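Local coordinates for protein 1H-3-hydroxy-4-oxoquinoline 2,4-dioxygenase (Pseudomonas putida, PDB 3IBT) that catalyses the cofactor-independent, ring-cleaving dioxygenation of 3-hydroxy-1H-quinolin-4-one to N-formylanthranilate and carbon monoxide within an alpha/beta-hydrolase fold, at residues A[140-145]-A[177-182]; A[148-153]-A[168-173]; A[100-105]-A[196-201]; A[108-113]-A[202-207]. All blocks are in the same frame, centred on the assembly; numbering follows the deposited sequence.

Contact 1. Residues A[140-145]-A[177-182]; sequences TEYVAG and MWQRAC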
loop_
_atom_site.group_PDB
_atom_site.type_symbol
_atom_site.label_atom_id
_atom_site.label_comp_id
_atom_site.label_asym_id
_atom_site.label_seq_id
_atom_site.Cartn_x
_atom_site.Cartn_y
_atom_site.Cartn_z
ATOM N N THR A 140 -12.741 -18.420 -13.838
ATOM C CA THR A 140 -14.187 -18.465 -13.933
ATOM C C THR A 140 -14.850 -18.000 -12.651
ATOM O O THR A 140 -16.022 -17.634 -12.664
ATOM C CB THR A 140 -14.667 -19.892 -14.256
ATOM O OG1 THR A 140 -13.509 -20.699 -14.675
ATOM C CG2 THR A 140 -15.794 -19.897 -15.400
ATOM N N GLU A 141 -14.106 -18.019 -11.546
ATOM C CA GLU A 141 -14.685 -17.718 -10.233
ATOM C C GLU A 141 -13.786 -16.867 -9.352
ATOM O O GLU A 141 -13.830 -16.942 -8.110
ATOM C CB GLU A 141 -15.071 -19.001 -9.505
ATOM C CG GLU A 141 -16.405 -19.593 -9.967
ATOM C CD GLU A 141 -17.144 -20.312 -8.846
ATOM O OE1 GLU A 141 -16.907 -19.950 -7.649
ATOM O OE2 GLU A 141 -17.961 -21.227 -9.168
ATOM N N TYR A 142 -12.986 -16.039 -10.017
ATOM C CA TYR A 142 -12.155 -15.059 -9.338
ATOM C C TYR A 142 -12.952 -14.208 -8.359
ATOM O O TYR A 142 -12.448 -13.868 -7.316
ATOM C CB TYR A 142 -11.375 -14.188 -10.336
ATOM C CG TYR A 142 -12.207 -13.363 -11.307
ATOM C CD1 TYR A 142 -12.631 -12.063 -10.975
ATOM C CD2 TYR A 142 -12.527 -13.860 -12.573
ATOM C CE1 TYR A 142 -13.385 -11.286 -11.872
ATOM C CE2 TYR A 142 -13.283 -13.090 -13.495
ATOM C CZ TYR A 142 -13.708 -11.804 -13.137
ATOM O OH TYR A 142 -14.454 -11.056 -14.038
ATOM N N VAL A 143 -14.197 -13.890 -8.686
ATOM C CA VAL A 143 -15.104 -13.172 -7.782
ATOM C C VAL A 143 -15.234 -13.788 -6.386
ATOM O O VAL A 143 -14.964 -13.110 -5.393
ATOM C CB VAL A 143 -16.481 -13.011 -8.420
ATOM C CG1 VAL A 143 -16.408 -11.959 -9.505
ATOM C CG2 VAL A 143 -16.964 -14.354 -9.032
ATOM N N ALA A 144 -15.597 -15.063 -6.302
ATOM C CA ALA A 144 -15.683 -15.749 -5.020
ATOM C C ALA A 144 -14.377 -15.633 -4.189
ATOM O O ALA A 144 -14.402 -15.653 -2.946
ATOM C CB ALA A 144 -16.058 -17.181 -5.233
ATOM N N GLY A 145 -13.243 -15.492 -4.878
ATOM C CA GLY A 145 -11.932 -15.316 -4.232
ATOM C C GLY A 145 -11.725 -13.878 -3.843
ATOM O O GLY A 145 -11.207 -13.587 -2.759
HETATM N N MSE A 177 -7.357 -7.662 -13.549
HETATM C CA MSE A 177 -6.508 -7.016 -12.596
HETATM C C MSE A 177 -6.560 -7.780 -11.266
HETATM O O MSE A 177 -5.527 -8.036 -10.653
HETATM C CB MSE A 177 -6.890 -5.561 -12.439
HETATM C CG MSE A 177 -5.858 -4.745 -11.673
HETATM SE SE MSE A 177 -4.139 -4.514 -12.605
HETATM C CE MSE A 177 -4.839 -3.417 -14.159
ATOM N N TRP A 178 -7.753 -8.165 -10.825
ATOM C CA TRP A 178 -7.856 -8.912 -9.588
ATOM C C TRP A 178 -6.855 -10.099 -9.585
ATOM O O TRP A 178 -6.241 -10.463 -8.554
ATOM C CB TRP A 178 -9.301 -9.391 -9.325
ATOM C CG TRP A 178 -9.359 -10.059 -7.979
ATOM C CD1 TRP A 178 -9.441 -11.389 -7.737
ATOM C CD2 TRP A 178 -9.229 -9.424 -6.693
ATOM N NE1 TRP A 178 -9.415 -11.628 -6.381
ATOM C CE2 TRP A 178 -9.278 -10.438 -5.720
ATOM C CE3 TRP A 178 -9.098 -8.099 -6.273
ATOM C CZ2 TRP A 178 -9.192 -10.170 -4.341
ATOM C CZ3 TRP A 178 -8.996 -7.832 -4.904
ATOM C CH2 TRP A 178 -9.051 -8.861 -3.962
ATOM N N GLN A 179 -6.694 -10.676 -10.770
ATOM C CA GLN A 179 -5.896 -11.863 -10.955
ATOM C C GLN A 179 -4.435 -11.517 -10.989
ATOM O O GLN A 179 -3.656 -12.125 -10.272
ATOM C CB GLN A 179 -6.310 -12.573 -12.231
ATOM C CG GLN A 179 -7.677 -13.237 -12.117
ATOM C CD GLN A 179 -8.228 -13.692 -13.462
ATOM O OE1 GLN A 179 -7.515 -13.717 -14.472
ATOM N NE2 GLN A 179 -9.507 -14.064 -13.479
ATOM N N ARG A 180 -4.051 -10.540 -11.809
ATOM C CA ARG A 180 -2.655 -10.114 -11.821
ATOM C C ARG A 180 -2.179 -9.892 -10.371
ATOM O O ARG A 180 -1.078 -10.303 -9.987
ATOM C CB ARG A 180 -2.435 -8.866 -12.694
ATOM C CG ARG A 180 -1.003 -8.303 -12.557
ATOM C CD ARG A 180 -0.293 -7.948 -13.854
ATOM N NE ARG A 180 -0.924 -6.802 -14.504
ATOM C CZ ARG A 180 -1.825 -6.896 -15.476
ATOM N NH1 ARG A 180 -2.358 -5.794 -15.986
ATOM N NH2 ARG A 180 -2.197 -8.087 -15.933
ATOM N N ALA A 181 -3.057 -9.277 -9.583
ATOM C CA ALA A 181 -2.774 -8.901 -8.231
ATOM C C ALA A 181 -2.391 -10.136 -7.426
ATOM O O ALA A 181 -1.428 -10.138 -6.644
ATOM C CB ALA A 181 -3.986 -8.242 -7.640
ATOM N N CYS A 182 -3.139 -11.200 -7.661
ATOM C CA CYS A 182 -2.910 -12.419 -6.925
ATOM C C CYS A 182 -1.644 -13.119 -7.364
ATOM O O CYS A 182 -0.844 -13.525 -6.519
ATOM C CB CYS A 182 -4.148 -13.302 -6.940
ATOM S SG CYS A 182 -5.463 -12.385 -6.075
#

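Contact 2. Residues A[148-153]-A[168-173]; sequences SFFDEW and NEMPWF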
loop_
_atom_site.group_PDB
_atom_site.type_symbol
_atom_site.label_atom_id
_atom_site.label_comp_id
_atom_site.label_asym_id
_atom_site.label_seq_id
_atom_site.Cartn_x
_atom_site.Cartn_y
_atom_site.Cartn_z
ATOM N N SER A 148 -13.986 -13.443 -0.845
ATOM C CA SER A 148 -13.447 -14.046 0.348
ATOM C C SER A 148 -12.683 -13.046 1.232
ATOM O O SER A 148 -12.974 -12.926 2.424
ATOM C CB SER A 148 -12.531 -15.175 -0.026
ATOM O OG SER A 148 -11.848 -15.558 1.154
ATOM N N PHE A 149 -11.714 -12.354 0.624
ATOM C CA PHE A 149 -11.008 -11.227 1.222
ATOM C C PHE A 149 -11.958 -10.166 1.794
ATOM O O PHE A 149 -11.826 -9.776 2.966
ATOM C CB PHE A 149 -10.064 -10.561 0.204
ATOM C CG PHE A 149 -8.726 -11.250 0.059
ATOM C CD1 PHE A 149 -8.386 -11.890 -1.136
ATOM C CD2 PHE A 149 -7.816 -11.268 1.114
ATOM C CE1 PHE A 149 -7.173 -12.535 -1.276
ATOM C CE2 PHE A 149 -6.588 -11.924 0.986
ATOM C CZ PHE A 149 -6.262 -12.543 -0.198
ATOM N N PHE A 150 -12.906 -9.697 0.980
ATOM C CA PHE A 150 -13.834 -8.661 1.433
ATOM C C PHE A 150 -14.473 -9.016 2.757
ATOM O O PHE A 150 -14.425 -8.225 3.687
ATOM C CB PHE A 150 -14.948 -8.431 0.433
ATOM C CG PHE A 150 -14.515 -7.768 -0.859
ATOM C CD1 PHE A 150 -13.230 -7.261 -1.031
ATOM C CD2 PHE A 150 -15.428 -7.615 -1.905
ATOM C CE1 PHE A 150 -12.863 -6.632 -2.243
ATOM C CE2 PHE A 150 -15.070 -6.989 -3.093
ATOM C CZ PHE A 150 -13.786 -6.498 -3.259
ATOM N N ASP A 151 -15.070 -10.204 2.839
ATOM C CA ASP A 151 -15.762 -10.634 4.050
ATOM C C ASP A 151 -14.800 -10.478 5.227
ATOM O O ASP A 151 -15.180 -10.022 6.321
ATOM C CB ASP A 151 -16.233 -12.090 3.925
ATOM C CG ASP A 151 -17.427 -12.263 2.951
ATOM O OD1 ASP A 151 -18.575 -11.930 3.331
ATOM O OD2 ASP A 151 -17.234 -12.765 1.810
ATOM N N GLU A 152 -13.541 -10.823 4.972
ATOM C CA GLU A 152 -12.494 -10.752 5.969
ATOM C C GLU A 152 -12.097 -9.303 6.247
ATOM O O GLU A 152 -12.345 -8.775 7.330
ATOM C CB GLU A 152 -11.281 -11.555 5.519
ATOM C CG GLU A 152 -10.107 -11.448 6.500
ATOM C CD GLU A 152 -8.906 -12.290 6.066
ATOM O OE1 GLU A 152 -9.094 -13.504 5.779
ATOM O OE2 GLU A 152 -7.776 -11.737 6.009
ATOM N N TRP A 153 -11.478 -8.672 5.260
ATOM C CA TRP A 153 -11.102 -7.269 5.336
ATOM C C TRP A 153 -12.144 -6.360 6.008
ATOM O O TRP A 153 -11.785 -5.460 6.823
ATOM C CB TRP A 153 -10.779 -6.773 3.929
ATOM C CG TRP A 153 -9.470 -7.331 3.389
ATOM C CD1 TRP A 153 -8.482 -7.953 4.109
ATOM C CD2 TRP A 153 -8.996 -7.268 2.035
ATOM N NE1 TRP A 153 -7.430 -8.287 3.295
ATOM C CE2 TRP A 153 -7.709 -7.879 2.015
ATOM C CE3 TRP A 153 -9.518 -6.747 0.847
ATOM C CZ2 TRP A 153 -6.949 -8.009 0.839
ATOM C CZ3 TRP A 153 -8.758 -6.860 -0.313
ATOM C CH2 TRP A 153 -7.489 -7.492 -0.311
ATOM N N ASN A 168 -17.562 -0.346 -4.393
ATOM C CA ASN A 168 -17.633 0.561 -5.515
ATOM C C ASN A 168 -16.270 0.905 -6.105
ATOM O O ASN A 168 -16.156 1.195 -7.308
ATOM C CB ASN A 168 -18.451 1.815 -5.150
ATOM C CG ASN A 168 -19.973 1.560 -5.135
ATOM O OD1 ASN A 168 -20.471 0.708 -4.386
ATOM N ND2 ASN A 168 -20.717 2.323 -5.963
ATOM N N GLU A 169 -15.239 0.859 -5.269
ATOM C CA GLU A 169 -13.881 1.042 -5.754
ATOM C C GLU A 169 -13.383 -0.279 -6.312
ATOM O O GLU A 169 -13.290 -0.470 -7.518
ATOM C CB GLU A 169 -12.922 1.525 -4.633
ATOM C CG GLU A 169 -12.587 3.041 -4.595
ATOM C CD GLU A 169 -13.722 3.899 -3.999
ATOM O OE1 GLU A 169 -14.355 3.402 -3.023
ATOM O OE2 GLU A 169 -13.971 5.047 -4.482
HETATM N N MSE A 170 -13.087 -1.189 -5.396
HETATM C CA MSE A 170 -12.263 -2.347 -5.681
HETATM C C MSE A 170 -12.943 -3.340 -6.623
HETATM O O MSE A 170 -12.298 -3.853 -7.543
HETATM C CB MSE A 170 -11.863 -3.038 -4.385
HETATM C CG MSE A 170 -11.069 -2.184 -3.463
HETATM SE SE MSE A 170 -10.069 -3.337 -2.159
HETATM C CE MSE A 170 -11.567 -3.744 -0.907
ATOM N N PRO A 171 -14.246 -3.612 -6.411
ATOM C CA PRO A 171 -14.751 -4.694 -7.226
ATOM C C PRO A 171 -15.044 -4.171 -8.647
ATOM O O PRO A 171 -15.280 -4.943 -9.561
ATOM C CB PRO A 171 -16.021 -5.136 -6.472
ATOM C CG PRO A 171 -16.122 -4.247 -5.237
ATOM C CD PRO A 171 -15.302 -3.044 -5.550
ATOM N N TRP A 172 -14.978 -2.851 -8.798
ATOM C CA TRP A 172 -15.187 -2.149 -10.059
ATOM C C TRP A 172 -14.088 -2.445 -11.085
ATOM O O TRP A 172 -14.368 -2.501 -12.294
ATOM C CB TRP A 172 -15.289 -0.643 -9.781
ATOM C CG TRP A 172 -15.223 0.223 -10.972
ATOM C CD1 TRP A 172 -16.219 0.449 -11.861
ATOM C CD2 TRP A 172 -14.098 1.007 -11.410
ATOM N NE1 TRP A 172 -15.793 1.312 -12.842
ATOM C CE2 TRP A 172 -14.494 1.672 -12.595
ATOM C CE3 TRP A 172 -12.794 1.202 -10.925
ATOM C CZ2 TRP A 172 -13.632 2.532 -13.314
ATOM C CZ3 TRP A 172 -11.932 2.060 -11.634
ATOM C CH2 TRP A 172 -12.363 2.713 -12.823
ATOM N N PHE A 173 -12.851 -2.642 -10.609
ATOM C CA PHE A 173 -11.718 -3.008 -11.485
ATOM C C PHE A 173 -11.942 -4.378 -12.151
ATOM O O PHE A 173 -12.758 -5.184 -11.674
ATOM C CB PHE A 173 -10.392 -3.035 -10.718
ATOM C CG PHE A 173 -9.908 -1.682 -10.236
ATOM C CD1 PHE A 173 -10.144 -1.272 -8.935
ATOM C CD2 PHE A 173 -9.167 -0.853 -11.070
ATOM C CE1 PHE A 173 -9.680 -0.040 -8.489
ATOM C CE2 PHE A 173 -8.704 0.370 -10.637
ATOM C CZ PHE A 173 -8.955 0.779 -9.351
#

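Contact 3. Residues A[100-105]-A[196-201]; sequences VNIDVC and LDRMDS. Unlike the reference sequence in segment 196-201: Asp200 (reference Glu).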
loop_
_atom_site.group_PDB
_atom_site.type_symbol
_atom_site.label_atom_id
_atom_site.label_comp_id
_atom_site.label_asym_id
_atom_site.label_seq_id
_atom_site.Cartn_x
_atom_site.Cartn_y
_atom_site.Cartn_z
ATOM N N VAL A 100 6.188 -2.622 -3.334
ATOM C CA VAL A 100 6.701 -1.512 -4.179
ATOM C C VAL A 100 7.512 -0.457 -3.368
ATOM O O VAL A 100 8.630 -0.099 -3.716
ATOM C CB VAL A 100 5.527 -0.814 -4.962
ATOM C CG1 VAL A 100 6.023 0.324 -5.831
ATOM C CG2 VAL A 100 4.705 -1.845 -5.769
ATOM N N ASN A 101 6.919 0.020 -2.281
ATOM C CA ASN A 101 7.574 0.904 -1.331
ATOM C C ASN A 101 9.004 0.445 -0.963
ATOM O O ASN A 101 9.985 1.189 -1.171
ATOM C CB ASN A 101 6.697 0.990 -0.080
ATOM C CG ASN A 101 7.140 2.066 0.882
ATOM O OD1 ASN A 101 8.289 2.535 0.841
ATOM N ND2 ASN A 101 6.228 2.465 1.777
ATOM N N ILE A 102 9.127 -0.782 -0.449
ATOM C CA ILE A 102 10.424 -1.279 -0.045
ATOM C C ILE A 102 11.389 -1.434 -1.212
ATOM O O ILE A 102 12.600 -1.243 -1.064
ATOM C CB ILE A 102 10.288 -2.561 0.772
ATOM C CG1 ILE A 102 9.489 -2.230 2.013
ATOM C CG2 ILE A 102 11.634 -3.083 1.241
ATOM C CD1 ILE A 102 10.095 -1.139 2.837
ATOM N N ASP A 103 10.859 -1.755 -2.383
ATOM C CA ASP A 103 11.705 -1.855 -3.570
ATOM C C ASP A 103 12.398 -0.514 -3.830
ATOM O O ASP A 103 13.581 -0.452 -4.194
ATOM C CB ASP A 103 10.897 -2.272 -4.800
ATOM C CG ASP A 103 11.760 -2.984 -5.853
ATOM O OD1 ASP A 103 12.566 -3.863 -5.462
ATOM O OD2 ASP A 103 11.647 -2.693 -7.070
ATOM N N VAL A 104 11.658 0.566 -3.611
ATOM C CA VAL A 104 12.173 1.874 -3.941
ATOM C C VAL A 104 13.172 2.265 -2.875
ATOM O O VAL A 104 14.228 2.791 -3.196
ATOM C CB VAL A 104 11.055 2.883 -4.123
ATOM C CG1 VAL A 104 11.603 4.274 -4.156
ATOM C CG2 VAL A 104 10.299 2.573 -5.388
ATOM N N CYS A 105 12.871 1.951 -1.621
ATOM C CA CYS A 105 13.837 2.190 -0.555
ATOM C C CYS A 105 15.127 1.465 -0.846
ATOM O O CYS A 105 16.193 1.901 -0.420
ATOM C CB CYS A 105 13.306 1.734 0.788
ATOM S SG CYS A 105 12.129 2.872 1.550
ATOM N N LEU A 196 8.536 -9.522 6.477
ATOM C CA LEU A 196 9.634 -9.434 7.451
ATOM C C LEU A 196 11.021 -9.826 6.903
ATOM O O LEU A 196 12.023 -9.173 7.231
ATOM C CB LEU A 196 9.332 -10.255 8.698
ATOM C CG LEU A 196 8.245 -9.615 9.551
ATOM C CD1 LEU A 196 7.572 -10.767 10.319
ATOM C CD2 LEU A 196 8.815 -8.484 10.465
ATOM N N ASP A 197 11.079 -10.894 6.105
ATOM C CA ASP A 197 12.323 -11.320 5.478
ATOM C C ASP A 197 12.738 -10.339 4.423
ATOM O O ASP A 197 13.903 -9.984 4.324
ATOM C CB ASP A 197 12.159 -12.685 4.821
ATOM C CG ASP A 197 11.977 -13.802 5.830
ATOM O OD1 ASP A 197 11.755 -13.509 7.014
ATOM O OD2 ASP A 197 12.071 -14.991 5.449
ATOM N N ARG A 198 11.794 -9.914 3.600
ATOM C CA ARG A 198 12.089 -8.852 2.647
ATOM C C ARG A 198 12.911 -7.730 3.314
ATOM O O ARG A 198 14.033 -7.442 2.887
ATOM C CB ARG A 198 10.782 -8.319 2.048
ATOM C CG ARG A 198 10.914 -7.138 1.154
ATOM C CD ARG A 198 11.980 -7.376 0.165
ATOM N NE ARG A 198 11.946 -6.433 -0.952
ATOM C CZ ARG A 198 13.036 -5.840 -1.420
ATOM N NH1 ARG A 198 12.964 -5.008 -2.455
ATOM N NH2 ARG A 198 14.209 -6.082 -0.840
HETATM N N MSE A 199 12.355 -7.161 4.386
HETATM C CA MSE A 199 12.882 -5.988 5.066
HETATM C C MSE A 199 14.212 -6.299 5.717
HETATM O O MSE A 199 15.186 -5.534 5.600
HETATM C CB MSE A 199 11.867 -5.453 6.101
HETATM C CG MSE A 199 10.625 -4.780 5.478
HETATM SE SE MSE A 199 9.207 -4.029 6.701
HETATM C CE MSE A 199 8.440 -5.705 7.476
ATOM N N ASP A 200 14.266 -7.446 6.371
ATOM C CA ASP A 200 15.465 -7.883 7.031
ATOM C C ASP A 200 16.656 -8.053 6.035
ATOM O O ASP A 200 17.817 -8.113 6.432
ATOM C CB ASP A 200 15.133 -9.172 7.789
ATOM C CG ASP A 200 15.943 -9.339 9.106
ATOM O OD1 ASP A 200 16.898 -8.536 9.351
ATOM O OD2 ASP A 200 15.622 -10.290 9.896
ATOM N N SER A 201 16.383 -8.068 4.735
ATOM C CA SER A 201 17.429 -8.333 3.769
ATOM C C SER A 201 17.843 -7.107 2.995
ATOM O O SER A 201 18.632 -7.205 2.052
ATOM C CB SER A 201 16.996 -9.424 2.797
ATOM O OG SER A 201 16.139 -8.869 1.821
#

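Contact 4. Residues A[108-113]-A[202-207]; sequences LGAARL and LPQKPE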
loop_
_atom_site.group_PDB
_atom_site.type_symbol
_atom_site.label_atom_id
_atom_site.label_comp_id
_atom_site.label_asym_id
_atom_site.label_seq_id
_atom_site.Cartn_x
_atom_site.Cartn_y
_atom_site.Cartn_z
ATOM N N LEU A 108 16.670 3.315 -4.724
ATOM C CA LEU A 108 17.304 4.556 -4.238
ATOM C C LEU A 108 18.081 4.312 -2.938
ATOM O O LEU A 108 18.038 3.197 -2.395
ATOM C CB LEU A 108 16.218 5.576 -3.959
ATOM C CG LEU A 108 15.529 6.370 -5.078
ATOM C CD1 LEU A 108 15.260 5.602 -6.384
ATOM C CD2 LEU A 108 14.232 6.905 -4.508
ATOM N N GLY A 109 18.770 5.333 -2.417
ATOM C CA GLY A 109 19.506 5.162 -1.145
ATOM C C GLY A 109 18.658 4.683 0.060
ATOM O O GLY A 109 17.439 4.590 -0.029
ATOM N N ALA A 110 19.300 4.349 1.177
ATOM C CA ALA A 110 18.645 4.533 2.463
ATOM C C ALA A 110 18.964 5.966 2.817
ATOM O O ALA A 110 18.098 6.751 3.170
ATOM C CB ALA A 110 19.207 3.619 3.490
ATOM N N ALA A 111 20.241 6.303 2.690
ATOM C CA ALA A 111 20.714 7.669 2.799
ATOM C C ALA A 111 19.706 8.608 2.159
ATOM O O ALA A 111 19.266 9.549 2.798
ATOM C CB ALA A 111 22.071 7.789 2.135
ATOM N N ARG A 112 19.322 8.333 0.915
ATOM C CA ARG A 112 18.331 9.141 0.188
ATOM C C ARG A 112 16.971 9.244 0.909
ATOM O O ARG A 112 16.548 10.312 1.359
ATOM C CB ARG A 112 18.123 8.527 -1.187
ATOM C CG ARG A 112 17.444 9.415 -2.199
ATOM C CD ARG A 112 18.463 10.110 -3.089
ATOM N NE ARG A 112 17.938 10.382 -4.430
ATOM C CZ ARG A 112 16.841 11.101 -4.691
ATOM N NH1 ARG A 112 16.102 11.608 -3.712
ATOM N NH2 ARG A 112 16.466 11.307 -5.946
ATOM N N LEU A 113 16.257 8.139 1.025
ATOM C CA LEU A 113 15.078 8.189 1.859
ATOM C C LEU A 113 15.212 7.298 3.092
ATOM O O LEU A 113 15.053 6.076 3.016
ATOM C CB LEU A 113 13.805 7.944 1.055
ATOM C CG LEU A 113 13.810 6.918 -0.042
ATOM C CD1 LEU A 113 13.846 5.616 0.616
ATOM C CD2 LEU A 113 12.514 7.090 -0.773
ATOM N N LEU A 202 17.303 -5.954 3.355
ATOM C CA LEU A 202 17.862 -4.715 2.819
ATOM C C LEU A 202 19.257 -4.546 3.437
ATOM O O LEU A 202 19.466 -4.868 4.618
ATOM C CB LEU A 202 16.980 -3.505 3.123
ATOM C CG LEU A 202 15.482 -3.563 2.830
ATOM C CD1 LEU A 202 14.805 -2.520 3.623
ATOM C CD2 LEU A 202 15.209 -3.306 1.414
ATOM N N PRO A 203 20.237 -4.116 2.619
ATOM C CA PRO A 203 21.627 -3.869 3.105
ATOM C C PRO A 203 21.746 -2.724 4.134
ATOM O O PRO A 203 22.598 -2.775 5.034
ATOM C CB PRO A 203 22.395 -3.514 1.830
ATOM C CG PRO A 203 21.336 -3.104 0.829
ATOM C CD PRO A 203 20.096 -3.888 1.166
ATOM N N GLN A 204 20.907 -1.699 3.973
ATOM C CA GLN A 204 20.873 -0.549 4.849
ATOM C C GLN A 204 19.403 -0.245 5.098
ATOM O O GLN A 204 18.631 0.021 4.165
ATOM C CB GLN A 204 21.530 0.637 4.173
ATOM C CG GLN A 204 22.994 0.453 3.868
ATOM C CD GLN A 204 23.627 1.755 3.364
ATOM O OE1 GLN A 204 22.930 2.771 3.194
ATOM N NE2 GLN A 204 24.951 1.735 3.127
ATOM N N LYS A 205 19.017 -0.277 6.364
ATOM C CA LYS A 205 17.614 -0.251 6.706
ATOM C C LYS A 205 17.142 1.139 7.121
ATOM O O LYS A 205 17.730 1.755 8.021
ATOM C CB LYS A 205 17.335 -1.286 7.796
ATOM C CG LYS A 205 17.352 -2.737 7.297
ATOM C CD LYS A 205 17.910 -3.662 8.353
ATOM C CE LYS A 205 18.881 -4.717 7.827
ATOM N NZ LYS A 205 18.158 -5.656 6.960
ATOM N N PRO A 206 16.083 1.653 6.461
ATOM C CA PRO A 206 15.434 2.870 6.938
ATOM C C PRO A 206 14.731 2.602 8.232
ATOM O O PRO A 206 14.530 1.440 8.595
ATOM C CB PRO A 206 14.358 3.136 5.883
ATOM C CG PRO A 206 14.156 1.881 5.213
ATOM C CD PRO A 206 15.443 1.127 5.249
ATOM N N GLU A 207 14.313 3.660 8.909
ATOM C CA GLU A 207 13.313 3.491 9.946
ATOM C C GLU A 207 11.986 3.210 9.213
ATOM O O GLU A 207 11.580 3.962 8.298
ATOM C CB GLU A 207 13.276 4.702 10.863
ATOM C CG GLU A 207 14.669 5.072 11.413
ATOM C CD GLU A 207 15.220 4.094 12.486
ATOM O OE1 GLU A 207 14.806 4.226 13.652
ATOM O OE2 GLU A 207 16.093 3.226 12.188
#

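Contact 1. Residues A[140-145]-A[177-182]
Tyr142 meets both Gln179 and Trp178 of helix 175-192; the amide nitrogen NE2 of Gln179 lies 3.2 Å from CD2 of the Tyr142 ring. The tyrosine and glutamine side chains cross nearly at a right angle, with ring and amide planes 78° apart. Gln179 runs extended beyond CG, which carries its amide over to the tyrosine, while Tyr142 has CG lying between its backbone N and carbonyl carbon (chi1 61°), turning the ring toward the oncoming amide. The apolar part is made by CB of Tyr142, which packs 4.3 Å from CD1 of Trp178. The indole NE1 of Trp178 passes the backbone, 4.1 Å from C of Gly145. Cys182 SG, one turn on, lies over one face of the indole, toward its rim. Trp178 also approaches Cys31, which probably binds substrate. The contact thus ties the start of helix 142-154 to the early turns of helix 175-192, and Trp178 extends it along helix 142-154 by packing on Arg146 and Phe149.

Contact 2. Residues A[148-153]-A[168-173]
Phe150 and Trp153, on helix 142-154 among the helices that accompany the alpha/beta-hydrolase core, both meet the selenomethionine Met170: the first by apolar packing, the second in a Met-aromatic contact. The methyl CE of Met170 does most of the touching, 3.4 Å from CE1 of Phe150 and 4.0 Å from CE3 of Trp153. Its selenium lies 5.4 Å from the centroid of the six-membered indole ring, 66° off the ring normal. At the other side of CZ, CG of Pro171 comes to 3.6 Å from CE2 of Phe150. An alanine in place of Phe150 would probably leave the Pro171 ring without its aromatic neighbour and the Met170 methyl with Trp153 alone on this segment, opening a gap between the two. Met170 bends at its last torsion (chi3 -79°), bringing CE back toward the phenyl ring. Further out, Glu169 forms a salt bridge with Arg35, and Trp153, probably a substrate-binding residue, stacks on His244, the likely active-site proton donor/acceptor. Phe149 of the same helix lies against this tryptophan: its CD2 is 3.2 Å above the plane of the Trp153 ring, offset toward the rim.

Contact 3. Residues A[100-105]-A[196-201]
A buried, nearly parallel helix pair, joined by a salt bridge and aliphatic packing, links helix 97-107 to helix 195-200. Their local axes approach to 10.9 Å at 10°. Arg198 carries the polar part: its NH1 forms a salt bridge with Asp103 OD1 at 3.2 Å, the carboxylate oxygen lying at the guanidinium edge, near its plane, although the two flat groups are turned 60° apart. Ile102 approaches differently, with CG2 over the centre of one guanidinium face, 4.0 Å above it. Holding CG anti to the backbone N (chi1 174°) puts CG of Arg198 4.1 Å from CG2 of Ile102; the bend at chi2 then sets CD and the guanidinium beyond it. The same NH1 also makes a salt bridge with Glu106, so two acidic groups share the arginine; Trp192 adds a cation-pi contact. A leucine at Arg198 would probably leave Asp103 and Glu106 without their common cationic partner inside a buried interface. Alongside, CG1 of Ile102 packs 4.4 Å from CG of Met199, whose side chain also touches Ile118 on strand 115-119. Helices laid beside the central parallel strands in this way are characteristic of the alpha/beta-hydrolase fold.

Contact 4. Residues A[108-113]-A[202-207]
Ala110 and Gln204 bring together two loops of the alpha/beta-hydrolase fold, each leading from a helix to a strand: loop 108-113 follows helix 97-107 and precedes strand 115-119, while loop 202-207 runs from helix 195-200 to strand 207-212. The meeting is mainly one of van der Waals contacts. CB of Ala110 points at the other loop and lies 3.7 Å from the backbone O of Gln204 and 3.8 Å from its CB. Gln204 holds CG anti to its carbonyl carbon (chi1 -63°) and stretches out beyond it, which takes OE1 alongside the same methyl, also at 3.8 Å. The CA atoms of Ala110 and Pro206 are 5.8 Å apart, a close approach that the small side chain of Ala110 is consistent with. Nearer the sheet, CB of Pro206 lies 4.2 Å from O of Leu113, a contact of ring carbon with backbone just before the chains become neighbouring strands; backbone hydrogen bonds of Glu207 with Pro114 and Thr116 follow directly. The polar side-chain bonding lies within the second loop. Lys205 turns from the first loop and closes back on its own segment. Its NZ donates to Leu202 O at 2.8 Å, in the carbonyl plane and on a lone pair, with a C=O...donor angle of 142°.

Overall arrangement
Contacts 1 and 2 share helix 142-154 and touch directly, Trp178 packing on Trp153; both are partly buried, largely aromatic, and close to residues that probably bind substrate. Contacts 3 and 4 form a second pair, about 10 Å apart between centres, in which the same two chain regions continue from helix into loop. Contact 3 is fully buried and includes a salt bridge, whereas contact 4, toward the surface, relies on Ala110, an extended Gln204 and backbone atoms and lies away from the annotated sites. Contact 2 stands about 26 Å from contact 3 between centres, on the opposite side of the chain's centre. Along the chain, contacts 1 and 2 are nested inside the loop that contact 3 closes.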